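Local atomic coordinates of glutathione transferase lambda1 (Populus trichocarpa, PDB entry 4PQH), a protein that binds glutathione and probably catalyses its conjugation to electrophilic compounds, with release of a halide anion. Residues 11-16 with 32-37; 21-24 with 30-33; 42-47 with 175-180; 58-61 with 65-68; 79-82 with 87-90. All coordinates share one frame; numbering follows the deposited sequence. Where two conformers were deposited one is given.

Overall arrangement
Four of the five contacts lie within the small glutathione-binding domain with its thioredoxin-like sheet, and the remaining one, contact 3, ties it to the helical domain. Contacts 1 and 4 have centres about 7 Å apart and meet through strand 55-59, where Leu14 N lies 2.8 Å from Pro59 O. Contacts 2 and 5, with centres about 9 Å apart, share the sheet through Tyr31 N and Ser81 O, also 2.8 Å apart. Glutathione is reached from contacts 1, 4 and 5: by the Cys36 sulfur, the Arg65 guanidinium and the Val79 backbone. Contact 3 stays back from the ligand, with the Pro177 side chain about 10 Å away.

Contact 1 (11-16 with 32-37); sequences PPVLTS and ISYTCP. With GSH (glutathione), chain C.
The turn that leads from strand 28-32 of the thioredoxin-like domain to Cys36, the cysteine that can bind glutathione covalently, is fastened by Tyr34 to Pro11 and Val13 of the N-terminal loop. Ser33 to Cys36 form a type I beta turn, closed by the bond from Cys36 N to Ser33 O at 3.2 Å, and Tyr34 is its second residue. With CG anti to its own carbonyl carbon (chi1 -82°), the phenol reaches away from the turn to the segment 11-16. Its hydroxyl donates to Pro11 O over 2.7 Å, lying in the plane of that carbonyl and on a lone pair, with an angle of 137° at the oxygen. Pro11 O in turn sits at the edge of the phenol ring, in its plane, and the ring of Pro11 brings CD to 3.3 Å from Tyr34 OH. Further down the same ring edge lies Val13, whose CG2 is 3.7 Å from both CD2 and CE2 of Tyr34. A phenylalanine here would probably leave the Pro11 carbonyl without its hydroxyl donor and the loop less firmly held to the turn. Pro59 of strand 55-59 and Trp43 of helix 37-48 also touch the tyrosine. At the far end of the turn Cys36 occupies the N-cap of helix 37-48, and in this structure the Cys36 SG and glutathione SG2 atoms are 3.3 Å apart, too far for a disulfide.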
# COMPACT_ATOMS: atom_id res chain seq x y z
N PRO A 11 -11.14 0.91 -14.50
CA PRO A 11 -10.88 1.08 -15.94
C PRO A 11 -10.00 -0.02 -16.53
O PRO A 11 -9.37 -0.78 -15.80
CB PRO A 11 -10.17 2.44 -15.99
CG PRO A 11 -9.50 2.57 -14.68
CD PRO A 11 -10.42 1.91 -13.69
N PRO A 12 -9.96 -0.11 -17.87
CA PRO A 12 -9.16 -1.17 -18.48
C PRO A 12 -7.65 -0.97 -18.32
O PRO A 12 -7.18 0.16 -18.24
CB PRO A 12 -9.52 -1.08 -19.97
CG PRO A 12 -10.81 -0.34 -20.02
CD PRO A 12 -10.76 0.62 -18.87
N VAL A 13 -6.92 -2.08 -18.30
CA VAL A 13 -5.46 -2.05 -18.25
C VAL A 13 -4.86 -1.53 -19.57
O VAL A 13 -5.22 -2.00 -20.65
CB VAL A 13 -4.91 -3.45 -17.93
CG1 VAL A 13 -3.40 -3.41 -17.80
CG2 VAL A 13 -5.56 -3.99 -16.66
N LEU A 14 -3.96 -0.56 -19.48
CA LEU A 14 -3.32 0.01 -20.67
C LEU A 14 -2.02 -0.72 -21.00
O LEU A 14 -1.21 -1.01 -20.11
CB LEU A 14 -3.07 1.51 -20.48
CG LEU A 14 -4.32 2.34 -20.19
CD1 LEU A 14 -4.00 3.81 -20.02
CD2 LEU A 14 -5.36 2.13 -21.27
N THR A 15 -1.82 -1.01 -22.27
CA THR A 15 -0.68 -1.81 -22.69
C THR A 15 0.22 -1.04 -23.64
O THR A 15 0.04 0.16 -23.85
CB THR A 15 -1.13 -3.12 -23.36
OG1 THR A 15 -1.69 -2.83 -24.65
CG2 THR A 15 -2.18 -3.82 -22.49
N SER A 16 1.20 -1.73 -24.21
CA SER A 16 2.12 -1.10 -25.15
C SER A 16 1.39 -0.58 -26.38
O SER A 16 1.89 0.29 -27.09
CB SER A 16 3.21 -2.08 -25.58
OG SER A 16 2.66 -3.18 -26.27
N ILE A 32 -0.98 2.92 -11.71
CA ILE A 32 -0.83 1.71 -10.93
C ILE A 32 -0.69 0.48 -11.83
O ILE A 32 -0.87 0.55 -13.04
CB ILE A 32 -2.05 1.45 -10.01
CG1 ILE A 32 -3.30 1.11 -10.84
CG2 ILE A 32 -2.33 2.64 -9.10
CD1 ILE A 32 -4.47 0.63 -10.00
N SER A 33 -0.34 -0.63 -11.20
CA SER A 33 -0.60 -1.95 -11.74
C SER A 33 -1.58 -2.56 -10.76
O SER A 33 -1.42 -2.39 -9.55
CB SER A 33 0.68 -2.77 -11.79
OG SER A 33 0.40 -4.15 -11.92
N TYR A 34 -2.60 -3.25 -11.26
CA TYR A 34 -3.64 -3.81 -10.40
C TYR A 34 -3.11 -4.80 -9.36
O TYR A 34 -3.77 -5.04 -8.34
CB TYR A 34 -4.76 -4.45 -11.22
CG TYR A 34 -5.80 -3.48 -11.74
CD1 TYR A 34 -6.44 -2.58 -10.90
CD2 TYR A 34 -6.16 -3.48 -13.09
CE1 TYR A 34 -7.40 -1.70 -11.39
CE2 TYR A 34 -7.11 -2.61 -13.58
CZ TYR A 34 -7.73 -1.72 -12.73
OH TYR A 34 -8.67 -0.86 -13.22
N THR A 35 -1.94 -5.38 -9.61
CA THR A 35 -1.39 -6.38 -8.69
C THR A 35 -0.14 -5.93 -7.93
O THR A 35 0.44 -6.71 -7.19
CB THR A 35 -1.06 -7.68 -9.42
OG1 THR A 35 -0.16 -7.40 -10.50
CG2 THR A 35 -2.33 -8.32 -9.97
N CYS A 36 0.27 -4.68 -8.11
CA CYS A 36 1.46 -4.18 -7.43
C CYS A 36 1.15 -3.76 -6.00
O CYS A 36 0.32 -2.87 -5.78
CB CYS A 36 2.07 -2.99 -8.20
SG CYS A 36 3.48 -2.20 -7.36
N PRO A 37 1.83 -4.36 -5.00
CA PRO A 37 1.51 -3.97 -3.62
C PRO A 37 1.91 -2.53 -3.26
O PRO A 37 1.24 -1.90 -2.44
CB PRO A 37 2.31 -4.97 -2.77
CG PRO A 37 3.46 -5.39 -3.67
CD PRO A 37 2.90 -5.37 -5.07
N1 GSH C . 10.14 1.99 -3.94
CA1 GSH C . 9.05 1.98 -4.89
C1 GSH C . 7.81 2.40 -4.15
O11 GSH C . 7.78 2.26 -2.91
O12 GSH C . 6.85 2.91 -4.76
CB1 GSH C . 8.87 0.58 -5.48
CG1 GSH C . 7.92 0.55 -6.68
CD1 GSH C . 8.03 -0.79 -7.39
OE1 GSH C . 9.11 -1.64 -7.07
N2 GSH C . 7.11 -1.11 -8.29
CA2 GSH C . 7.35 -2.27 -9.15
C2 GSH C . 7.54 -1.87 -10.57
O2 GSH C . 6.92 -0.72 -11.07
CB2 GSH C . 6.19 -3.26 -9.11
SG2 GSH C . 6.09 -4.23 -7.58
N3 GSH C . 8.31 -2.64 -11.34
CA3 GSH C . 8.45 -2.32 -12.75
C3 GSH C . 9.90 -2.16 -13.14
O31 GSH C . 10.21 -2.00 -14.34
O32 GSH C . 10.80 -2.16 -12.28

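Contact 2 (21-24 with 30-33); sequences PPVF and LYIS
Between Val23 and Tyr31 the two backbones stand well apart, with CA atoms separated by 11.6 Å, and a single side chain spans the distance. The segment 21-24 is irregular: it runs extended through Pro21, Pro22 and Val23, then turns at Phe24, whose phi of 63° and psi of 39° lie in the left-handed region. Residues 30-32 belong to a central strand of the sheet. From this strand the long axis of Tyr31 points at the loop, the side chain leaving with CG anti to the carbonyl carbon (chi1 -63°). The meeting is loose, since Val23 CG2 comes no closer than 4.4 Å to Tyr31 OH. The polar end of the phenol is satisfied elsewhere: Tyr31 OH is hydrogen-bonded to OE1 of Glu83, while OE2 of the same carboxylate takes the backbone N-H of Phe24. Glu83 thus links the two segments indirectly, gripping the loop with one oxygen and the tyrosine with the other. Within the loop, Val23 CG1 lies 3.9 Å above the plane of the Phe24 ring, displaced toward its rim. Helix 67-73 fills in beside this arrangement: Trp68 packs on both Pro21 and Tyr31, with its CH2 atom 3.4 Å from Pro21 CD, and Val73 touches Val23 and Tyr31. The strand itself is held on both flanks, Leu30 being bonded through its backbone to Val58 of strand 55-59 on one side and Tyr31 to Ser81 of strand 81-84 on the other; behind it, Leu30 and Ile32 pack on helix 37-48.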
# COMPACT_ATOMS: atom_id res chain seq x y z
N PRO A 21 -2.73 8.92 -22.31
CA PRO A 21 -3.74 9.79 -21.70
C PRO A 21 -3.26 11.24 -21.81
O PRO A 21 -2.10 11.47 -22.18
CB PRO A 21 -3.74 9.35 -20.22
CG PRO A 21 -2.97 8.06 -20.18
CD PRO A 21 -1.98 8.17 -21.29
N PRO A 22 -4.16 12.19 -21.56
CA PRO A 22 -3.68 13.56 -21.42
C PRO A 22 -2.72 13.58 -20.25
O PRO A 22 -2.96 12.91 -19.25
CB PRO A 22 -4.94 14.34 -21.08
CG PRO A 22 -6.06 13.51 -21.60
CD PRO A 22 -5.62 12.09 -21.43
N VAL A 23 -1.61 14.29 -20.39
CA VAL A 23 -0.75 14.54 -19.25
C VAL A 23 -0.75 16.03 -18.89
O VAL A 23 -0.59 16.88 -19.76
CB VAL A 23 0.69 14.05 -19.49
CG1 VAL A 23 1.58 14.37 -18.30
CG2 VAL A 23 0.68 12.55 -19.76
N PHE A 24 -0.94 16.31 -17.61
CA PHE A 24 -0.99 17.68 -17.09
C PHE A 24 -2.15 18.50 -17.65
O PHE A 24 -2.00 19.69 -17.92
CB PHE A 24 0.34 18.41 -17.31
CG PHE A 24 1.48 17.86 -16.49
CD1 PHE A 24 1.24 17.03 -15.41
CD2 PHE A 24 2.79 18.19 -16.79
CE1 PHE A 24 2.28 16.53 -14.65
CE2 PHE A 24 3.84 17.69 -16.04
CZ PHE A 24 3.58 16.86 -14.97
N LEU A 30 -3.59 8.53 -10.83
CA LEU A 30 -2.76 7.62 -10.07
C LEU A 30 -2.40 6.43 -10.95
O LEU A 30 -3.27 5.62 -11.30
CB LEU A 30 -3.50 7.15 -8.82
CG LEU A 30 -2.82 6.04 -8.01
CD1 LEU A 30 -1.45 6.47 -7.52
CD2 LEU A 30 -3.71 5.60 -6.86
N TYR A 31 -1.14 6.34 -11.34
CA TYR A 31 -0.70 5.26 -12.22
C TYR A 31 -0.34 4.04 -11.40
O TYR A 31 0.48 4.11 -10.48
CB TYR A 31 0.48 5.70 -13.09
CG TYR A 31 0.11 6.83 -14.03
CD1 TYR A 31 0.10 8.15 -13.59
CD2 TYR A 31 -0.25 6.58 -15.35
CE1 TYR A 31 -0.25 9.18 -14.42
CE2 TYR A 31 -0.61 7.62 -16.20
CZ TYR A 31 -0.60 8.92 -15.73
OH TYR A 31 -0.94 9.97 -16.54
N ILE A 32 -0.98 2.92 -11.71
CA ILE A 32 -0.83 1.71 -10.93
C ILE A 32 -0.69 0.48 -11.83
O ILE A 32 -0.87 0.55 -13.04
CB ILE A 32 -2.05 1.45 -10.01
CG1 ILE A 32 -3.30 1.11 -10.84
CG2 ILE A 32 -2.33 2.64 -9.10
CD1 ILE A 32 -4.47 0.63 -10.00
N SER A 33 -0.34 -0.63 -11.20
CA SER A 33 -0.60 -1.95 -11.74
C SER A 33 -1.58 -2.56 -10.76
O SER A 33 -1.42 -2.39 -9.55
CB SER A 33 0.68 -2.77 -11.79
OG SER A 33 0.40 -4.15 -11.92

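Contact 3 (42-47 with 175-180); sequences VWITRN and YAPFIE
Apolar packing between Ile44 and the pair Ala176 and Pro177 joins helix 37-48 of the thioredoxin-like domain to helix 170-190 of the helical domain. Ile44 has CG1 anti to its carbonyl carbon (chi1 -64°), and an extended chi2 carries CD1 straight out to the other helix. There CD1 meets the outer edge of the pyrrolidine ring end-on, 3.8 Å from Pro177 CG and 4.2 Å from Pro177 CD. The methyl of Ala176 lies at the margin, its CB 4.4 Å from Ile44 CD1. In its backbone bonding the second helix is kinked here: Pro177 has no N-H to give, and Phe178 N makes only a weak bond, to Tyr175 O.

Polar interactions frame this point. Glu180 OE1 is hydrogen-bonded to Gln40 NE2, a polar link between the same two helices, and also to Tyr214 OH. Arg46 turns elsewhere, to a salt bridge with Glu8 and a bond from NE to Ile55 O; its NH1 bond to Asn47 OD1 is weak. Where Ile44 meets the second helix the chemistry is hydrocarbon alone, so the contact relies on shape and burial, with the directional bond between Gln40 and Glu180 beside it.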
# COMPACT_ATOMS: atom_id res chain seq x y z
N VAL A 42 -1.21 3.14 -2.27
CA VAL A 42 -1.68 4.46 -2.66
C VAL A 42 -3.16 4.41 -3.06
O VAL A 42 -3.94 5.31 -2.75
CB VAL A 42 -0.81 5.05 -3.80
CG1 VAL A 42 -1.12 6.52 -3.98
CG2 VAL A 42 0.67 4.88 -3.47
N TRP A 43 -3.53 3.33 -3.72
CA TRP A 43 -4.92 3.08 -4.09
C TRP A 43 -5.80 3.00 -2.82
O TRP A 43 -6.89 3.58 -2.77
CB TRP A 43 -4.97 1.79 -4.90
CG TRP A 43 -6.31 1.38 -5.42
CD1 TRP A 43 -7.50 2.05 -5.33
CD2 TRP A 43 -6.58 0.17 -6.14
NE1 TRP A 43 -8.50 1.32 -5.95
CE2 TRP A 43 -7.95 0.17 -6.45
CE3 TRP A 43 -5.79 -0.90 -6.56
CZ2 TRP A 43 -8.56 -0.88 -7.15
CZ3 TRP A 43 -6.39 -1.94 -7.25
CH2 TRP A 43 -7.76 -1.92 -7.54
N ILE A 44 -5.33 2.28 -1.80
CA ILE A 44 -6.05 2.20 -0.53
C ILE A 44 -6.20 3.59 0.08
O ILE A 44 -7.27 3.94 0.58
CB ILE A 44 -5.33 1.29 0.49
CG1 ILE A 44 -5.30 -0.16 0.01
CG2 ILE A 44 -6.06 1.37 1.84
CD1 ILE A 44 -4.21 -0.98 0.68
N THR A 45 -5.14 4.39 0.04
CA THR A 45 -5.19 5.74 0.60
C THR A 45 -6.26 6.59 -0.08
O THR A 45 -7.09 7.22 0.58
CB THR A 45 -3.82 6.42 0.54
OG1 THR A 45 -2.88 5.62 1.27
CG2 THR A 45 -3.88 7.81 1.19
N ARG A 46 -6.27 6.57 -1.40
CA ARG A 46 -7.31 7.21 -2.20
C ARG A 46 -8.71 6.80 -1.75
O ARG A 46 -9.55 7.65 -1.46
CB ARG A 46 -7.10 6.86 -3.67
CG ARG A 46 -8.29 7.06 -4.61
CD ARG A 46 -7.99 6.36 -5.94
NE ARG A 46 -8.95 6.58 -7.02
CZ ARG A 46 -9.92 5.73 -7.34
NH1 ARG A 46 -10.10 4.62 -6.64
NH2 ARG A 46 -10.72 5.99 -8.37
N ASN A 47 -8.94 5.50 -1.64
CA ASN A 47 -10.27 5.02 -1.28
C ASN A 47 -10.66 5.39 0.13
O ASN A 47 -11.80 5.79 0.38
CB ASN A 47 -10.36 3.51 -1.43
CG ASN A 47 -10.32 3.05 -2.88
OD1 ASN A 47 -10.16 3.85 -3.81
ND2 ASN A 47 -10.48 1.75 -3.07
N TYR A 175 1.37 -1.39 5.40
CA TYR A 175 1.60 -2.82 5.59
C TYR A 175 0.57 -3.74 4.96
O TYR A 175 0.88 -4.87 4.62
CB TYR A 175 1.75 -3.14 7.08
CG TYR A 175 3.11 -2.81 7.63
CD1 TYR A 175 4.13 -3.74 7.58
CD2 TYR A 175 3.40 -1.55 8.16
CE1 TYR A 175 5.38 -3.45 8.05
CE2 TYR A 175 4.66 -1.24 8.64
CZ TYR A 175 5.65 -2.21 8.58
OH TYR A 175 6.92 -1.94 9.05
N ALA A 176 -0.67 -3.26 4.81
CA ALA A 176 -1.76 -4.12 4.33
C ALA A 176 -1.47 -4.90 3.03
O ALA A 176 -1.72 -6.10 2.99
CB ALA A 176 -3.09 -3.36 4.25
N PRO A 177 -0.92 -4.25 1.98
CA PRO A 177 -0.68 -5.03 0.75
C PRO A 177 0.36 -6.13 0.92
O PRO A 177 0.30 -7.16 0.25
CB PRO A 177 -0.16 -3.98 -0.22
CG PRO A 177 -0.79 -2.69 0.27
CD PRO A 177 -0.64 -2.82 1.76
N PHE A 178 1.32 -5.91 1.81
CA PHE A 178 2.36 -6.89 2.02
C PHE A 178 1.93 -8.04 2.91
O PHE A 178 2.19 -9.20 2.59
CB PHE A 178 3.63 -6.18 2.47
CG PHE A 178 4.19 -5.30 1.40
CD1 PHE A 178 4.99 -5.84 0.40
CD2 PHE A 178 3.83 -3.97 1.31
CE1 PHE A 178 5.46 -5.06 -0.62
CE2 PHE A 178 4.30 -3.18 0.28
CZ PHE A 178 5.13 -3.73 -0.68
N ILE A 179 1.20 -7.75 3.98
CA ILE A 179 0.64 -8.82 4.80
C ILE A 179 -0.38 -9.63 3.99
O ILE A 179 -0.44 -10.86 4.10
CB ILE A 179 0.08 -8.27 6.13
CG1 ILE A 179 1.24 -7.71 6.96
CG2 ILE A 179 -0.68 -9.36 6.88
CD1 ILE A 179 0.82 -7.07 8.28
N GLU A 180 -1.14 -8.95 3.13
CA GLU A 180 -2.11 -9.59 2.25
C GLU A 180 -1.45 -10.66 1.37
O GLU A 180 -2.05 -11.70 1.10
CB GLU A 180 -2.77 -8.53 1.36
CG GLU A 180 -3.67 -9.06 0.27
CD GLU A 180 -4.23 -7.96 -0.61
OE1 GLU A 180 -4.63 -6.91 -0.06
OE2 GLU A 180 -4.30 -8.13 -1.84

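Contact 4 (58-61 with 65-68); sequences VPID and RPAW. With GSH (glutathione), chain C.
Arg65 comes back beside the backbone of Asp61 after the short loop that follows strand 55-59, and the arginine side chain runs from there to glutathione. Its CB lies 3.1 Å from Asp61 O; the backbone N of Arg65 is also near this oxygen, but at an angle too poor for a hydrogen bond. Beyond CB the chain bends at chi3 (65°), which turns the guanidinium toward the ligand. At the tip, NH1 and NH2 both donate to glutathione O31, each over 3.1 Å, so that one oxygen of the glycyl carboxylate sits at the edge of the guanidinium, near its plane. Second partners fix the group: NH2 bonds Leu62 O, and NH1 bonds Asn77 OD1. A leucine in place of Arg65 would probably leave the carboxylate without this two-pronged positive partner, and Asn77 OD1 without this donor. Behind the arginine the packing is apolar. Ile60 and Pro66 pass at a slant, CG2 of the isoleucine 4.0 Å from CG of the proline. Pro66 CB in turn lies 3.1 Å above one face of the Trp68 ring, near its rim, while Val58 CG1 approaches the ring edge at CH2. Trp68 NE1 is bonded to Ser18 O. Arg65 belongs to the glycyl end of the glutathione site in this thioredoxin-like domain: here the connection from strand 55-59 to helix 67-73 carries it to the glycyl carboxylate.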
# COMPACT_ATOMS: atom_id res chain seq x y z
N VAL A 58 -5.12 4.90 -13.43
CA VAL A 58 -4.58 4.53 -14.74
C VAL A 58 -3.74 3.27 -14.58
O VAL A 58 -2.55 3.33 -14.24
CB VAL A 58 -3.73 5.66 -15.36
CG1 VAL A 58 -3.24 5.25 -16.75
CG2 VAL A 58 -4.52 6.95 -15.44
N PRO A 59 -4.37 2.11 -14.80
CA PRO A 59 -3.64 0.84 -14.66
C PRO A 59 -2.87 0.49 -15.91
O PRO A 59 -3.39 0.61 -17.03
CB PRO A 59 -4.76 -0.17 -14.40
CG PRO A 59 -5.96 0.42 -15.07
CD PRO A 59 -5.80 1.91 -15.06
N ILE A 60 -1.63 0.06 -15.72
CA ILE A 60 -0.80 -0.38 -16.84
C ILE A 60 -0.35 -1.81 -16.61
O ILE A 60 -0.36 -2.32 -15.49
CB ILE A 60 0.41 0.57 -17.07
CG1 ILE A 60 1.39 0.50 -15.90
CG2 ILE A 60 -0.06 2.00 -17.33
CD1 ILE A 60 2.66 1.31 -16.13
N ASP A 61 0.03 -2.47 -17.70
CA ASP A 61 0.48 -3.85 -17.69
C ASP A 61 2.00 -3.81 -17.68
O ASP A 61 2.60 -3.43 -18.67
CB ASP A 61 -0.02 -4.54 -18.96
CG ASP A 61 0.34 -6.01 -19.04
OD1 ASP A 61 1.23 -6.48 -18.30
OD2 ASP A 61 -0.28 -6.71 -19.87
N ARG A 65 4.08 -2.92 -21.24
CA ARG A 65 3.74 -1.56 -20.82
C ARG A 65 3.89 -0.52 -21.91
O ARG A 65 4.71 -0.67 -22.82
CB ARG A 65 4.50 -1.16 -19.54
CG ARG A 65 5.83 -0.49 -19.76
CD ARG A 65 6.52 -0.27 -18.43
NE ARG A 65 6.87 -1.54 -17.79
CZ ARG A 65 7.65 -1.65 -16.72
NH1 ARG A 65 8.17 -0.57 -16.16
NH2 ARG A 65 7.90 -2.85 -16.22
N PRO A 66 3.06 0.53 -21.84
CA PRO A 66 3.13 1.63 -22.80
C PRO A 66 4.44 2.39 -22.67
O PRO A 66 4.85 2.77 -21.57
CB PRO A 66 1.96 2.52 -22.38
CG PRO A 66 1.69 2.16 -20.97
CD PRO A 66 1.96 0.71 -20.88
N ALA A 67 5.10 2.60 -23.81
CA ALA A 67 6.35 3.35 -23.84
C ALA A 67 6.13 4.79 -23.39
O ALA A 67 7.04 5.42 -22.85
CB ALA A 67 6.95 3.32 -25.23
N TRP A 68 4.91 5.30 -23.58
CA TRP A 68 4.60 6.67 -23.19
C TRP A 68 4.67 6.89 -21.68
O TRP A 68 4.74 8.03 -21.23
CB TRP A 68 3.25 7.16 -23.75
CG TRP A 68 2.04 6.30 -23.44
CD1 TRP A 68 1.35 5.52 -24.32
CD2 TRP A 68 1.36 6.17 -22.17
NE1 TRP A 68 0.30 4.90 -23.68
CE2 TRP A 68 0.28 5.29 -22.37
CE3 TRP A 68 1.57 6.71 -20.90
CZ2 TRP A 68 -0.58 4.92 -21.34
CZ3 TRP A 68 0.70 6.35 -19.87
CH2 TRP A 68 -0.36 5.46 -20.10
N1 GSH C . 10.14 1.99 -3.94
CA1 GSH C . 9.05 1.98 -4.89
C1 GSH C . 7.81 2.40 -4.15
O11 GSH C . 7.78 2.26 -2.91
O12 GSH C . 6.85 2.91 -4.76
CB1 GSH C . 8.87 0.58 -5.48
CG1 GSH C . 7.92 0.55 -6.68
CD1 GSH C . 8.03 -0.79 -7.39
OE1 GSH C . 9.11 -1.64 -7.07
N2 GSH C . 7.11 -1.11 -8.29
CA2 GSH C . 7.35 -2.27 -9.15
C2 GSH C . 7.54 -1.87 -10.57
O2 GSH C . 6.92 -0.72 -11.07
CB2 GSH C . 6.19 -3.26 -9.11
SG2 GSH C . 6.09 -4.23 -7.58
N3 GSH C . 8.31 -2.64 -11.34
CA3 GSH C . 8.45 -2.32 -12.75
C3 GSH C . 9.90 -2.16 -13.14
O31 GSH C . 10.21 -2.00 -14.34
O32 GSH C . 10.80 -2.16 -12.28

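Contact 5 (79-82 with 87-90); sequences VPSL and EVKG. With GSH (glutathione), chain C.
The flat groups that pair Leu82 with Lys89 are peptide units, set edge to edge in an antiparallel beta hairpin of strands 81-84 and 87-90. Leu82 N donates to Lys89 O over 2.8 Å, within the plane of that carbonyl. The return bond, Lys89 N to Leu82 O at 2.9 Å, is less regular, its donor tilted 26° from the carbonyl plane. Both oxygens have a further CH contact: Ser81 CA approaches Lys89 O, and Val88 CA lies 3.2 Å from Leu82 O. On the face bearing Leu82 and Lys89, helix 92-102 packs, Leu82 against Leu95 and Ile99, and Lys89 makes a cation-pi contact with Tyr98. On the face bearing Ser81, its CB and OG each lie 3.8 Å from Val88 CG1, while OG is hydrogen-bonded to Tyr69 OH.

Before the hairpin comes the cis-Pro80 of the thioredoxin fold, preceded by Val79 at the ligand. The backbone N and O of Val79 pair with the cysteinyl part of glutathione as a neighbouring strand would: Val79 N donates to glutathione O2 over 2.8 Å, and glutathione N2 donates to Val79 O over 2.9 Å.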
# COMPACT_ATOMS: atom_id res chain seq x y z
N VAL A 79 5.68 1.80 -11.03
CA VAL A 79 4.42 2.21 -10.40
C VAL A 79 4.54 2.00 -8.89
O VAL A 79 5.24 1.10 -8.45
CB VAL A 79 3.20 1.43 -10.95
CG1 VAL A 79 2.92 1.82 -12.39
CG2 VAL A 79 3.40 -0.08 -10.81
N PRO A 80 3.84 2.82 -8.09
CA PRO A 80 2.92 3.90 -8.48
C PRO A 80 3.61 5.22 -8.76
O PRO A 80 4.72 5.48 -8.29
CB PRO A 80 2.05 4.06 -7.23
CG PRO A 80 2.98 3.73 -6.11
CD PRO A 80 3.84 2.60 -6.63
N SER A 81 2.92 6.06 -9.51
CA SER A 81 3.26 7.47 -9.59
C SER A 81 1.95 8.27 -9.58
O SER A 81 0.90 7.76 -9.98
CB SER A 81 4.11 7.78 -10.82
OG SER A 81 3.37 7.63 -12.02
N LEU A 82 2.03 9.50 -9.11
CA LEU A 82 0.86 10.36 -8.98
C LEU A 82 1.09 11.63 -9.76
O LEU A 82 2.07 12.35 -9.52
CB LEU A 82 0.61 10.70 -7.51
CG LEU A 82 -0.60 11.59 -7.24
CD1 LEU A 82 -1.90 10.84 -7.52
CD2 LEU A 82 -0.57 12.11 -5.81
N GLU A 87 2.92 18.05 -11.54
CA GLU A 87 4.08 17.32 -11.09
C GLU A 87 3.71 15.85 -11.06
O GLU A 87 2.59 15.50 -10.68
CB GLU A 87 4.52 17.79 -9.69
CG GLU A 87 5.80 17.14 -9.17
CD GLU A 87 6.19 17.61 -7.78
OE1 GLU A 87 5.67 18.66 -7.33
OE2 GLU A 87 7.01 16.94 -7.12
N VAL A 88 4.62 14.99 -11.49
CA VAL A 88 4.46 13.56 -11.30
C VAL A 88 5.44 13.14 -10.23
O VAL A 88 6.64 13.43 -10.32
CB VAL A 88 4.68 12.75 -12.59
CG1 VAL A 88 4.52 11.27 -12.30
CG2 VAL A 88 3.71 13.18 -13.67
N LYS A 89 4.93 12.47 -9.21
CA LYS A 89 5.74 12.08 -8.07
C LYS A 89 5.64 10.58 -7.88
O LYS A 89 4.59 9.98 -8.13
CB LYS A 89 5.22 12.76 -6.81
CG LYS A 89 4.88 14.23 -6.99
CD LYS A 89 3.68 14.60 -6.15
CE LYS A 89 3.85 14.12 -4.73
NZ LYS A 89 5.08 14.69 -4.10
N GLY A 90 6.73 9.96 -7.43
CA GLY A 90 6.73 8.54 -7.15
C GLY A 90 7.00 8.24 -5.69
O GLY A 90 6.96 9.14 -4.85
N1 GSH C . 10.14 1.99 -3.94
CA1 GSH C . 9.05 1.98 -4.89
C1 GSH C . 7.81 2.40 -4.15
O11 GSH C . 7.78 2.26 -2.91
O12 GSH C . 6.85 2.91 -4.76
CB1 GSH C . 8.87 0.58 -5.48
CG1 GSH C . 7.92 0.55 -6.68
CD1 GSH C . 8.03 -0.79 -7.39
OE1 GSH C . 9.11 -1.64 -7.07
N2 GSH C . 7.11 -1.11 -8.29
CA2 GSH C . 7.35 -2.27 -9.15
C2 GSH C . 7.54 -1.87 -10.57
O2 GSH C . 6.92 -0.72 -11.07
CB2 GSH C . 6.19 -3.26 -9.11
SG2 GSH C . 6.09 -4.23 -7.58
N3 GSH C . 8.31 -2.64 -11.34
CA3 GSH C . 8.45 -2.32 -12.75
C3 GSH C . 9.90 -2.16 -13.14
O31 GSH C . 10.21 -2.00 -14.34
O32 GSH C . 10.80 -2.16 -12.28